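Local atomic coordinates of YfkN protein (Bacillus subtilis subsp. subtilis, PDB entry 3GVE), a protein that belongs to the calcineurin-like phosphoesterase family, built round a beta-sandwich core, and carries a manganese and a magnesium ion in this crystal structure. Residues L12-T17 with N56-D61; K100-T105 with V165-F170; V210-A215 with I242-S247; G274-M279 with G288-K293. One frame throughout, in Å; residues are numbered along the deposited sequence. Where two conformers were deposited one is given.

Contact 1. Residues L12-T17 with N56-D61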
loop_
_atom_site.group_PDB
_atom_site.type_symbol
_atom_site.label_atom_id
_atom_site.label_comp_id
_atom_site.label_asym_id
_atom_site.label_seq_id
_atom_site.Cartn_x
_atom_site.Cartn_y
_atom_site.Cartn_z
ATOM N N LEU A 12 -31.484 -4.773 -15.449
ATOM C CA LEU A 12 -30.510 -3.698 -15.396
ATOM C C LEU A 12 -29.238 -4.229 -14.713
ATOM O O LEU A 12 -29.313 -4.848 -13.671
ATOM C CB LEU A 12 -31.101 -2.525 -14.605
ATOM C CG LEU A 12 -30.190 -1.325 -14.375
ATOM C CD1 LEU A 12 -29.825 -0.691 -15.714
ATOM C CD2 LEU A 12 -30.869 -0.317 -13.473
ATOM N N SER A 13 -28.082 -4.013 -15.331
ATOM C CA SER A 13 -26.810 -4.416 -14.741
ATOM C C SER A 13 -26.029 -3.174 -14.354
ATOM O O SER A 13 -26.001 -2.206 -15.087
ATOM C CB SER A 13 -25.994 -5.224 -15.733
ATOM O OG SER A 13 -26.605 -6.460 -16.003
ATOM N N ILE A 14 -25.397 -3.215 -13.193
ATOM C CA ILE A 14 -24.550 -2.120 -12.749
ATOM C C ILE A 14 -23.155 -2.675 -12.551
ATOM O O ILE A 14 -22.969 -3.597 -11.790
ATOM C CB ILE A 14 -25.052 -1.535 -11.400
ATOM C CG1 ILE A 14 -26.506 -1.054 -11.500
ATOM C CG2 ILE A 14 -24.158 -0.387 -10.944
ATOM C CD1 ILE A 14 -27.207 -1.048 -10.171
ATOM N N LEU A 15 -22.189 -2.102 -13.253
ATOM C CA LEU A 15 -20.779 -2.484 -13.103
ATOM C C LEU A 15 -20.069 -1.421 -12.277
ATOM O O LEU A 15 -20.340 -0.252 -12.457
ATOM C CB LEU A 15 -20.127 -2.586 -14.473
ATOM C CG LEU A 15 -20.874 -3.433 -15.516
ATOM C CD1 LEU A 15 -20.067 -3.451 -16.809
ATOM C CD2 LEU A 15 -21.122 -4.853 -15.020
ATOM N N ALA A 16 -19.171 -1.835 -11.382
ATOM C CA ALA A 16 -18.573 -0.900 -10.420
ATOM C C ALA A 16 -17.097 -1.118 -10.160
ATOM O O ALA A 16 -16.660 -2.261 -9.945
ATOM C CB ALA A 16 -19.320 -0.963 -9.083
ATOM N N THR A 17 -16.347 -0.010 -10.136
ATOM C CA THR A 17 -14.943 -0.070 -9.648
ATOM C C THR A 17 -14.853 0.674 -8.341
ATOM O O THR A 17 -15.745 1.539 -8.000
ATOM C CB THR A 17 -13.992 0.527 -10.692
ATOM O OG1 THR A 17 -14.479 1.834 -11.106
ATOM C CG2 THR A 17 -13.904 -0.365 -11.900
ATOM N N ASN A 56 -28.583 -2.989 -21.182
ATOM C CA ASN A 56 -28.954 -2.131 -20.060
ATOM C C ASN A 56 -27.877 -2.180 -18.986
ATOM O O ASN A 56 -28.067 -2.743 -17.941
ATOM C CB ASN A 56 -30.296 -2.563 -19.440
ATOM C CG ASN A 56 -31.425 -2.705 -20.450
ATOM O OD1 ASN A 56 -31.627 -1.883 -21.320
ATOM N ND2 ASN A 56 -32.193 -3.744 -20.270
ATOM N N THR A 57 -26.733 -1.585 -19.266
ATOM C CA THR A 57 -25.602 -1.628 -18.340
ATOM C C THR A 57 -25.116 -0.230 -17.981
ATOM O O THR A 57 -24.858 0.613 -18.843
ATOM C CB THR A 57 -24.445 -2.482 -18.917
ATOM O OG1 THR A 57 -24.883 -3.836 -19.042
ATOM C CG2 THR A 57 -23.239 -2.455 -17.996
ATOM N N LEU A 58 -25.003 0.003 -16.684
ATOM C CA LEU A 58 -24.438 1.223 -16.147
ATOM C C LEU A 58 -23.059 0.916 -15.585
ATOM O O LEU A 58 -22.813 -0.201 -15.176
ATOM C CB LEU A 58 -25.337 1.758 -15.033
ATOM C CG LEU A 58 -26.786 2.002 -15.456
ATOM C CD1 LEU A 58 -27.597 2.317 -14.208
ATOM C CD2 LEU A 58 -26.863 3.149 -16.489
ATOM N N LEU A 59 -22.198 1.931 -15.556
ATOM C CA LEU A 59 -20.836 1.803 -15.061
ATOM C C LEU A 59 -20.534 2.951 -14.089
ATOM O O LEU A 59 -20.661 4.107 -14.413
ATOM C CB LEU A 59 -19.857 1.799 -16.239
ATOM C CG LEU A 59 -18.361 1.864 -15.889
ATOM C CD1 LEU A 59 -17.910 0.616 -15.117
ATOM C CD2 LEU A 59 -17.550 2.020 -17.181
ATOM N N VAL A 60 -20.139 2.586 -12.879
ATOM C CA VAL A 60 -19.906 3.570 -11.813
ATOM C C VAL A 60 -18.588 3.329 -11.103
ATOM O O VAL A 60 -18.111 2.216 -11.015
ATOM C CB VAL A 60 -21.064 3.561 -10.771
ATOM C CG1 VAL A 60 -22.402 3.844 -11.478
ATOM C CG2 VAL A 60 -21.135 2.239 -10.022
ATOM N N ASP A 61 -18.012 4.408 -10.606
ATOM C CA ASP A 61 -16.823 4.315 -9.759
ATOM C C ASP A 61 -17.144 4.762 -8.346
ATOM O O ASP A 61 -17.909 5.693 -8.154
ATOM C CB ASP A 61 -15.684 5.171 -10.291
ATOM C CG ASP A 61 -14.419 4.982 -9.487
ATOM O OD1 ASP A 61 -13.795 3.911 -9.577
ATOM O OD2 ASP A 61 -14.087 5.881 -8.725
#
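Ser-13 to Thr-17 and Thr-57 to Asp-61 run side by side as neighbouring parallel strands, and backbone hydrogen bonds are the first kind of link between them. Ser-13 N donates to Asn-56 O at 2.9 Å, the start of a ladder in which Ser-13, Leu-15 and Thr-17 each turn their polar backbone atoms to the partner strand; Leu-15 N to Leu-58 O, at 2.8 Å, is its shortest rung.

Side-chain polarity enters at the C-terminal end. Thr-17 OG1 gives a hydrogen bond to Asp-61 OD1 at 2.7 Å, and OD1 accepts it through its anti lone pair, away from OD2. With chi1 at 50°, OG1 sits between its own N and carbonyl carbon, and the two side chains meet nearly at a right angle. The same hydroxyl also bonds Tyr-101 OH, while Asp-61 OD2 takes the N-H of Gly-63, so both carboxylate oxygens are engaged.

Apolar packing differs on the two faces. Ala-16 CB rests 3.8 Å from Val-60 CG2, on the face that Ile-14 and Leu-58 share and that lies against Ile-212 and Leu-214. On the other face Leu-15 CD1 touches Thr-57 CG2 at 3.5 Å, beneath helix 40-53. Strand, helix and adjacent parallel strand make a beta-alpha-beta crossover, the opening unit of the calcineurin-like phosphoesterase fold.

Contact 2. Residues K100-T105 with V165-F170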
loop_
_atom_site.group_PDB
_atom_site.type_symbol
_atom_site.label_atom_id
_atom_site.label_comp_id
_atom_site.label_asym_id
_atom_site.label_seq_id
_atom_site.Cartn_x
_atom_site.Cartn_y
_atom_site.Cartn_z
ATOM N N LYS A 100 -16.596 5.698 -20.666
ATOM C CA LYS A 100 -18.007 6.083 -20.588
ATOM C C LYS A 100 -18.636 5.695 -19.235
ATOM O O LYS A 100 -19.695 5.096 -19.167
ATOM C CB LYS A 100 -18.795 5.532 -21.794
ATOM C CG LYS A 100 -18.294 6.119 -23.108
ATOM C CD LYS A 100 -19.059 5.563 -24.299
ATOM C CE LYS A 100 -18.494 6.113 -25.598
ATOM N NZ LYS A 100 -19.525 6.097 -26.687
ATOM N N TYR A 101 -17.968 6.066 -18.149
ATOM C CA TYR A 101 -18.580 5.940 -16.825
ATOM C C TYR A 101 -19.854 6.777 -16.764
ATOM O O TYR A 101 -19.931 7.836 -17.366
ATOM C CB TYR A 101 -17.615 6.393 -15.740
ATOM C CG TYR A 101 -16.733 5.277 -15.229
ATOM C CD1 TYR A 101 -15.646 4.830 -15.976
ATOM C CD2 TYR A 101 -16.991 4.664 -14.009
ATOM C CE1 TYR A 101 -14.837 3.806 -15.514
ATOM C CE2 TYR A 101 -16.175 3.635 -13.530
ATOM C CZ TYR A 101 -15.117 3.203 -14.303
ATOM O OH TYR A 101 -14.296 2.196 -13.875
ATOM N N ASP A 102 -20.833 6.284 -16.021
ATOM C CA ASP A 102 -22.104 6.988 -15.835
ATOM C C ASP A 102 -22.145 7.854 -14.564
ATOM O O ASP A 102 -22.908 8.793 -14.496
ATOM C CB ASP A 102 -23.261 5.984 -15.829
ATOM C CG ASP A 102 -23.391 5.243 -17.150
ATOM O OD1 ASP A 102 -23.765 5.882 -18.136
ATOM O OD2 ASP A 102 -23.095 4.052 -17.180
ATOM N N ALA A 103 -21.329 7.512 -13.562
ATOM C CA ALA A 103 -21.292 8.256 -12.313
ATOM C C ALA A 103 -20.045 7.913 -11.519
ATOM O O ALA A 103 -19.515 6.820 -11.705
ATOM C CB ALA A 103 -22.514 7.943 -11.450
ATOM N N GLY A 104 -19.664 8.818 -10.632
ATOM C CA GLY A 104 -18.589 8.533 -9.698
ATOM C C GLY A 104 -18.856 9.242 -8.369
ATOM O O GLY A 104 -19.861 9.951 -8.213
ATOM N N THR A 105 -17.930 9.059 -7.421
ATOM C CA THR A 105 -18.113 9.662 -6.080
ATOM C C THR A 105 -16.791 9.984 -5.446
ATOM O O THR A 105 -15.707 9.698 -6.045
ATOM C CB THR A 105 -18.994 8.729 -5.226
ATOM O OG1 THR A 105 -19.507 9.487 -4.121
ATOM C CG2 THR A 105 -18.219 7.527 -4.679
ATOM N N VAL A 165 -32.985 6.734 -13.035
ATOM C CA VAL A 165 -31.937 6.196 -12.153
ATOM C C VAL A 165 -31.266 7.340 -11.448
ATOM O O VAL A 165 -30.776 8.298 -12.081
ATOM C CB VAL A 165 -30.908 5.407 -12.972
ATOM C CG1 VAL A 165 -29.828 4.753 -12.086
ATOM C CG2 VAL A 165 -31.640 4.279 -13.744
ATOM N N GLY A 166 -31.189 7.239 -10.150
ATOM C CA GLY A 166 -30.519 8.203 -9.304
ATOM C C GLY A 166 -29.210 7.691 -8.728
ATOM O O GLY A 166 -29.127 6.483 -8.403
ATOM N N TYR A 167 -28.223 8.541 -8.590
ATOM C CA TYR A 167 -26.993 8.169 -7.927
ATOM C C TYR A 167 -26.805 9.113 -6.759
ATOM O O TYR A 167 -26.964 10.312 -6.897
ATOM C CB TYR A 167 -25.810 8.312 -8.878
ATOM C CG TYR A 167 -25.941 7.538 -10.180
ATOM C CD1 TYR A 167 -25.486 6.233 -10.297
ATOM C CD2 TYR A 167 -26.509 8.135 -11.297
ATOM C CE1 TYR A 167 -25.610 5.542 -11.497
ATOM C CE2 TYR A 167 -26.622 7.457 -12.495
ATOM C CZ TYR A 167 -26.170 6.165 -12.591
ATOM O OH TYR A 167 -26.285 5.502 -13.794
ATOM N N ILE A 168 -26.425 8.545 -5.628
ATOM C CA ILE A 168 -26.072 9.307 -4.437
ATOM C C ILE A 168 -24.758 8.746 -3.909
ATOM O O ILE A 168 -24.511 7.563 -4.009
ATOM C CB ILE A 168 -27.191 9.219 -3.354
ATOM C CG1 ILE A 168 -26.872 10.119 -2.148
ATOM C CG2 ILE A 168 -27.450 7.763 -2.916
ATOM C CD1 ILE A 168 -28.063 10.301 -1.167
ATOM N N GLY A 169 -23.922 9.603 -3.347
ATOM C CA GLY A 169 -22.620 9.159 -2.855
ATOM C C GLY A 169 -22.330 9.623 -1.441
ATOM O O GLY A 169 -22.824 10.634 -1.009
ATOM N N PHE A 170 -21.492 8.860 -0.754
ATOM C CA PHE A 170 -21.091 9.108 0.639
ATOM C C PHE A 170 -19.609 8.862 0.862
ATOM O O PHE A 170 -19.035 7.965 0.272
ATOM C CB PHE A 170 -21.874 8.206 1.609
ATOM C CG PHE A 170 -23.339 8.192 1.353
ATOM C CD1 PHE A 170 -24.147 9.235 1.776
ATOM C CD2 PHE A 170 -23.906 7.148 0.668
ATOM C CE1 PHE A 170 -25.502 9.220 1.519
ATOM C CE2 PHE A 170 -25.262 7.122 0.414
ATOM C CZ PHE A 170 -26.067 8.169 0.841
#
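Thr-105 OG1 is held by a hydrogen bond to the carbonyl O of Val-130 while it leans on the backbone of Gly-169, whose CA lies 3.4 Å away. Because Gly-169 has no side chain, the hydroxyl can settle directly on the main chain. A chi1 of -162° swings OG1 to the side remote from the threonine N and toward the backbone of segment 165-170. In the calcineurin-like phosphoesterase fold this is where the run leading from helix 91-98 into the short strand 104-105 packs on one of the central sheets. No hydrogen bond joins the two segments; their touching parts, 102-105 and 167-170, run about 15° apart and meet through side chains.

Asp-102 stands at the other end of the contact. Its CB comes within 3.7 Å of Tyr-167 OH, approaching obliquely, whereas its carboxylate turns elsewhere: OD2 accepts the N-H of Leu-59, which ties the loop to strand 57-61. Leu-58, Val-60 and Ile-212 also touch the Tyr-167 side chain.

Between these ends Ala-103 supplies the principal packing, a CH-pi contact. The methyl sits over one face of the Tyr-167 ring, 3.7 Å from CB to the ring centroid and only 16° off the normal. It is displaced slightly toward the rim, where Ala-103 CB reaches Tyr-167 CD1 at 3.6 Å.

Contact 3. Residues V210-A215 with I242-S247; sequences VIIALA and IDAIIS
Asp-243 brings the flat side-chain group of this contact, a carboxylate set beside the backbone of Val-210 and Ile-211. Its OD2 receives the N-H of Ile-211 at 2.8 Å through the lone pair turned away from OD1, and Val-210 CA lies 3.2 Å from the same OD2. A chi1 of -58° places CG beside the aspartate's own backbone N, and both that N and OD2 face Ile-211. In return, Asp-243 N donates to Ile-211 O at 2.9 Å, in the carbonyl plane; a second, weak bond reaches that oxygen from Ala-244 N.

Beyond this reciprocal pair the two segments pair as parallel strands. Ala-213 forms the central link, its N bonded to Ala-244 O, and its O accepting Ile-246 N at 2.9 Å almost in line with the carbonyl. On one face Leu-214 and Ile-246 lie side by side, pointing the same way, with CD2 of the leucine 3.8 Å from CG1 of the isoleucine. The other face pairs Ala-215 CB with Ile-245 CG2 at 4.0 Å, under helix 232-238, which completes a beta-alpha-beta unit.

The chemistry implies a division of labour: before strand 244-247 begins, the Asp-243 carboxylate supplements a main-chain bond by accepting the Ile-211 N-H, whereas from Ala-213 onward the polar links are main-chain only.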
loop_
_atom_site.group_PDB
_atom_site.type_symbol
_atom_site.label_atom_id
_atom_site.label_comp_id
_atom_site.label_asym_id
_atom_site.label_seq_id
_atom_site.Cartn_x
_atom_site.Cartn_y
_atom_site.Cartn_z
ATOM N N VAL A 210 -35.029 4.053 -9.469
ATOM C CA VAL A 210 -33.967 3.173 -8.972
ATOM C C VAL A 210 -32.901 4.066 -8.372
ATOM O O VAL A 210 -32.515 5.032 -8.984
ATOM C CB VAL A 210 -33.341 2.353 -10.116
ATOM C CG1 VAL A 210 -32.138 1.544 -9.614
ATOM C CG2 VAL A 210 -34.386 1.435 -10.745
ATOM N N ILE A 211 -32.462 3.749 -7.162
ATOM C CA ILE A 211 -31.460 4.557 -6.477
ATOM C C ILE A 211 -30.209 3.712 -6.199
ATOM O O ILE A 211 -30.292 2.664 -5.561
ATOM C CB ILE A 211 -32.013 5.167 -5.151
ATOM C CG1 ILE A 211 -33.078 6.241 -5.452
ATOM C CG2 ILE A 211 -30.869 5.766 -4.320
ATOM C CD1 ILE A 211 -33.761 6.805 -4.223
ATOM N N ILE A 212 -29.062 4.205 -6.686
ATOM C CA ILE A 212 -27.743 3.484 -6.523
ATOM C C ILE A 212 -26.905 4.313 -5.602
ATOM O O ILE A 212 -26.676 5.524 -5.841
ATOM C CB ILE A 212 -27.082 3.314 -7.886
ATOM C CG1 ILE A 212 -27.971 2.448 -8.807
ATOM C CG2 ILE A 212 -25.733 2.627 -7.671
ATOM C CD1 ILE A 212 -27.575 2.506 -10.250
ATOM N N ALA A 213 -26.482 3.708 -4.492
ATOM C CA ALA A 213 -25.585 4.386 -3.565
ATOM C C ALA A 213 -24.137 4.073 -3.887
ATOM O O ALA A 213 -23.774 2.855 -3.855
ATOM C CB ALA A 213 -25.904 3.905 -2.126
ATOM N N LEU A 214 -23.358 5.101 -4.161
ATOM C CA LEU A 214 -21.921 4.985 -4.269
ATOM C C LEU A 214 -21.375 5.287 -2.868
ATOM O O LEU A 214 -21.056 6.405 -2.521
ATOM C CB LEU A 214 -21.410 5.936 -5.349
ATOM C CG LEU A 214 -22.153 5.802 -6.696
ATOM C CD1 LEU A 214 -21.632 6.788 -7.719
ATOM C CD2 LEU A 214 -22.117 4.394 -7.262
ATOM N N ALA A 215 -21.339 4.236 -2.060
ATOM C CA ALA A 215 -21.020 4.362 -0.655
ATOM C C ALA A 215 -19.551 4.068 -0.427
ATOM O O ALA A 215 -19.150 2.927 -0.349
ATOM C CB ALA A 215 -21.898 3.412 0.153
ATOM N N ILE A 242 -33.015 2.663 -1.122
ATOM C CA ILE A 242 -31.803 2.340 -1.872
ATOM C C ILE A 242 -31.975 0.962 -2.485
ATOM O O ILE A 242 -32.289 0.001 -1.804
ATOM C CB ILE A 242 -30.560 2.332 -0.973
ATOM C CG1 ILE A 242 -30.327 3.728 -0.390
ATOM C CG2 ILE A 242 -29.338 1.850 -1.767
ATOM C CD1 ILE A 242 -29.214 3.812 0.679
ATOM N N ASP A 243 -31.767 0.885 -3.787
ATOM C CA ASP A 243 -31.922 -0.366 -4.522
ATOM C C ASP A 243 -30.636 -1.159 -4.753
ATOM O O ASP A 243 -30.694 -2.331 -5.051
ATOM C CB ASP A 243 -32.605 -0.099 -5.855
ATOM C CG ASP A 243 -33.955 0.562 -5.665
ATOM O OD1 ASP A 243 -34.831 -0.051 -5.032
ATOM O OD2 ASP A 243 -34.114 1.701 -6.099
ATOM N N ALA A 244 -29.491 -0.492 -4.634
ATOM C CA ALA A 244 -28.189 -1.131 -4.851
ATOM C C ALA A 244 -27.134 -0.313 -4.145
ATOM O O ALA A 244 -27.212 0.893 -4.143
ATOM C CB ALA A 244 -27.890 -1.190 -6.336
ATOM N N ILE A 245 -26.147 -1.001 -3.579
ATOM C CA ILE A 245 -25.045 -0.352 -2.874
ATOM C C ILE A 245 -23.698 -0.831 -3.403
ATOM O O ILE A 245 -23.415 -2.014 -3.422
ATOM C CB ILE A 245 -25.102 -0.617 -1.349
ATOM C CG1 ILE A 245 -26.415 -0.082 -0.767
ATOM C CG2 ILE A 245 -23.903 0.032 -0.654
ATOM C CD1 ILE A 245 -26.708 -0.588 0.680
ATOM N N ILE A 246 -22.881 0.121 -3.822
ATOM C CA ILE A 246 -21.480 -0.134 -4.110
ATOM C C ILE A 246 -20.697 0.262 -2.847
ATOM O O ILE A 246 -20.853 1.362 -2.344
ATOM C CB ILE A 246 -20.976 0.690 -5.309
ATOM C CG1 ILE A 246 -21.943 0.623 -6.508
ATOM C CG2 ILE A 246 -19.564 0.253 -5.702
ATOM C CD1 ILE A 246 -22.356 -0.767 -6.910
ATOM N N SER A 247 -19.867 -0.655 -2.362
ATOM C CA SER A 247 -19.099 -0.449 -1.158
ATOM C C SER A 247 -17.632 -0.494 -1.542
ATOM O O SER A 247 -17.241 -1.036 -2.539
ATOM C CB SER A 247 -19.451 -1.543 -0.141
ATOM O OG SER A 247 -18.694 -1.462 1.052
#

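Contact 4. Residues G274-M279 with G288-K293; sequences GIPVVM and GVIDLK
Ile-290 reaches across from its strand to Pro-276 and Val-278, and following it outward shows how two sheets are packed face to face. The setting is a beta sandwich: strand 275-280 belongs to one sheet and strand 286-297 to the other, and since the two are consecutive in the chain and face each other through side chains, they form a beta arch. Their directions differ by 170°, and no hydrogen bond joins the two segments.

From CB the isoleucine divides. CG2, opposite the backbone N, rests on the proline ring, 3.7 Å from Pro-276 CG and almost as near to its CB; the two side chains meet at about a right angle. CG1 takes the other direction, with chi1 at -69° laying it beside the isoleucine N, and meets Val-278 CG1 at 3.6 Å. The tip, CD1, carries on to the main chain of the opposite strand and stops 3.7 Å from Pro-276 O. One branched side chain therefore spans both inward-facing residues, and it also touches Ala-244 and Ile-246 of strand 244-247, the neighbour of 275-280 in its sheet.

The flanks are simpler. Leu-292 CD2 also reaches Pro-276 CG, at 3.8 Å, beside the CG2 of Ile-290, in a region also bordered by Ser-306. At the opposite end the strands draw closer, with a glycine meeting the valine: Val-278 CG2 lies over the backbone of Gly-288, 3.9 Å from its CA.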
loop_
_atom_site.group_PDB
_atom_site.type_symbol
_atom_site.label_atom_id
_atom_site.label_comp_id
_atom_site.label_asym_id
_atom_site.label_seq_id
_atom_site.Cartn_x
_atom_site.Cartn_y
_atom_site.Cartn_z
ATOM N N GLY A 274 -31.582 -7.599 1.998
ATOM C CA GLY A 274 -32.286 -7.743 0.740
ATOM C C GLY A 274 -31.815 -6.831 -0.369
ATOM O O GLY A 274 -32.341 -6.892 -1.443
ATOM N N ILE A 275 -30.819 -6.002 -0.097
ATOM C CA ILE A 275 -30.289 -5.067 -1.092
ATOM C C ILE A 275 -28.959 -5.589 -1.603
ATOM O O ILE A 275 -28.117 -5.935 -0.800
ATOM C CB ILE A 275 -30.072 -3.687 -0.445
ATOM C CG1 ILE A 275 -31.418 -3.126 0.036
ATOM C CG2 ILE A 275 -29.394 -2.709 -1.409
ATOM C CD1 ILE A 275 -31.305 -1.878 0.899
ATOM N N PRO A 276 -28.759 -5.641 -2.920
ATOM C CA PRO A 276 -27.468 -6.121 -3.427
ATOM C C PRO A 276 -26.352 -5.129 -3.090
ATOM O O PRO A 276 -26.530 -3.917 -3.190
ATOM C CB PRO A 276 -27.691 -6.216 -4.944
ATOM C CG PRO A 276 -28.786 -5.277 -5.240
ATOM C CD PRO A 276 -29.662 -5.223 -4.012
ATOM N N VAL A 277 -25.224 -5.691 -2.681
ATOM C CA VAL A 277 -24.044 -4.939 -2.297
ATOM C C VAL A 277 -22.833 -5.613 -2.915
ATOM O O VAL A 277 -22.725 -6.821 -2.892
ATOM C CB VAL A 277 -23.853 -4.978 -0.765
ATOM C CG1 VAL A 277 -22.575 -4.230 -0.351
ATOM C CG2 VAL A 277 -25.086 -4.403 -0.060
ATOM N N VAL A 278 -21.926 -4.816 -3.448
ATOM C CA VAL A 278 -20.661 -5.359 -3.933
ATOM C C VAL A 278 -19.498 -4.514 -3.429
ATOM O O VAL A 278 -19.607 -3.306 -3.301
ATOM C CB VAL A 278 -20.628 -5.483 -5.488
ATOM C CG1 VAL A 278 -21.714 -6.467 -5.954
ATOM C CG2 VAL A 278 -20.780 -4.116 -6.166
HETATM N N MSE A 279 -18.384 -5.181 -3.168
HETATM C CA MSE A 279 -17.135 -4.520 -2.798
HETATM C C MSE A 279 -16.020 -5.216 -3.572
HETATM O O MSE A 279 -15.541 -6.284 -3.190
HETATM C CB MSE A 279 -16.858 -4.599 -1.291
HETATM C CG MSE A 279 -15.523 -3.947 -0.899
HETATM SE SE MSE A 279 -15.012 -4.302 0.938
HETATM C CE MSE A 279 -16.376 -3.284 1.838
ATOM N N GLY A 288 -17.152 -5.138 -9.694
ATOM C CA GLY A 288 -18.422 -5.418 -9.039
ATOM C C GLY A 288 -19.526 -5.483 -10.077
ATOM O O GLY A 288 -19.535 -4.727 -11.025
ATOM N N VAL A 289 -20.472 -6.385 -9.858
ATOM C CA VAL A 289 -21.573 -6.594 -10.796
ATOM C C VAL A 289 -22.852 -6.781 -10.005
ATOM O O VAL A 289 -22.975 -7.724 -9.257
ATOM C CB VAL A 289 -21.329 -7.839 -11.709
ATOM C CG1 VAL A 289 -22.468 -8.007 -12.709
ATOM C CG2 VAL A 289 -19.993 -7.726 -12.429
ATOM N N ILE A 290 -23.793 -5.863 -10.182
ATOM C CA ILE A 290 -25.118 -6.015 -9.602
ATOM C C ILE A 290 -26.161 -6.164 -10.707
ATOM O O ILE A 290 -26.211 -5.379 -11.626
ATOM C CB ILE A 290 -25.477 -4.816 -8.703
ATOM C CG1 ILE A 290 -24.605 -4.849 -7.444
ATOM C CG2 ILE A 290 -26.945 -4.809 -8.363
ATOM C CD1 ILE A 290 -24.849 -3.694 -6.487
ATOM N N ASP A 291 -26.979 -7.199 -10.586
ATOM C CA ASP A 291 -28.090 -7.429 -11.507
ATOM C C ASP A 291 -29.384 -7.115 -10.776
ATOM O O ASP A 291 -29.610 -7.585 -9.682
ATOM C CB ASP A 291 -28.073 -8.873 -12.019
ATOM C CG ASP A 291 -26.866 -9.148 -12.898
ATOM O OD1 ASP A 291 -26.799 -8.601 -13.994
ATOM O OD2 ASP A 291 -25.962 -9.876 -12.460
ATOM N N LEU A 292 -30.199 -6.279 -11.400
ATOM C CA LEU A 292 -31.544 -5.966 -10.918
ATOM C C LEU A 292 -32.569 -6.457 -11.929
ATOM O O LEU A 292 -32.449 -6.175 -13.102
ATOM C CB LEU A 292 -31.724 -4.463 -10.736
ATOM C CG LEU A 292 -30.785 -3.758 -9.743
ATOM C CD1 LEU A 292 -31.074 -2.274 -9.631
ATOM C CD2 LEU A 292 -30.815 -4.453 -8.371
ATOM N N LYS A 293 -33.615 -7.112 -11.392
ATOM C CA LYS A 293 -34.824 -7.406 -12.280
ATOM C C LYS A 293 -35.915 -6.482 -11.764
ATOM O O LYS A 293 -36.390 -6.573 -10.667
ATOM C CB LYS A 293 -35.242 -8.849 -12.153
ATOM C CG LYS A 293 -34.264 -9.762 -12.687
ATOM C CD LYS A 293 -34.639 -11.255 -12.555
ATOM C CE LYS A 293 -33.593 -12.165 -13.151
ATOM N NZ LYS A 293 -33.989 -13.681 -12.981
#

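Overall arrangement
Most of these segments belong to two packed sheets; 100-105 lies beside them. Contacts 1 and 4 share one sheet, joined by a probable hydrogen bond from Ile-14 N to Ile-290 O at 2.8 Å; contacts 2, 3 and 4 reach the other, where Ile-168 O meets Leu-214 N at 2.7 Å. Contacts 1 and 3, with centres about 11 Å apart, press the sheets together. The metals lie past the C-terminal ends: the side chains of Asp-61 and Ser-247 are about 10 Å from manganese and magnesium respectively. Segments 12-17, 56-61, 100-105, 210-215 and 242-247 are each followed within four residues by a metal ligand, namely Asp-19, Asp-64, Asn-108, His-216 and His-249.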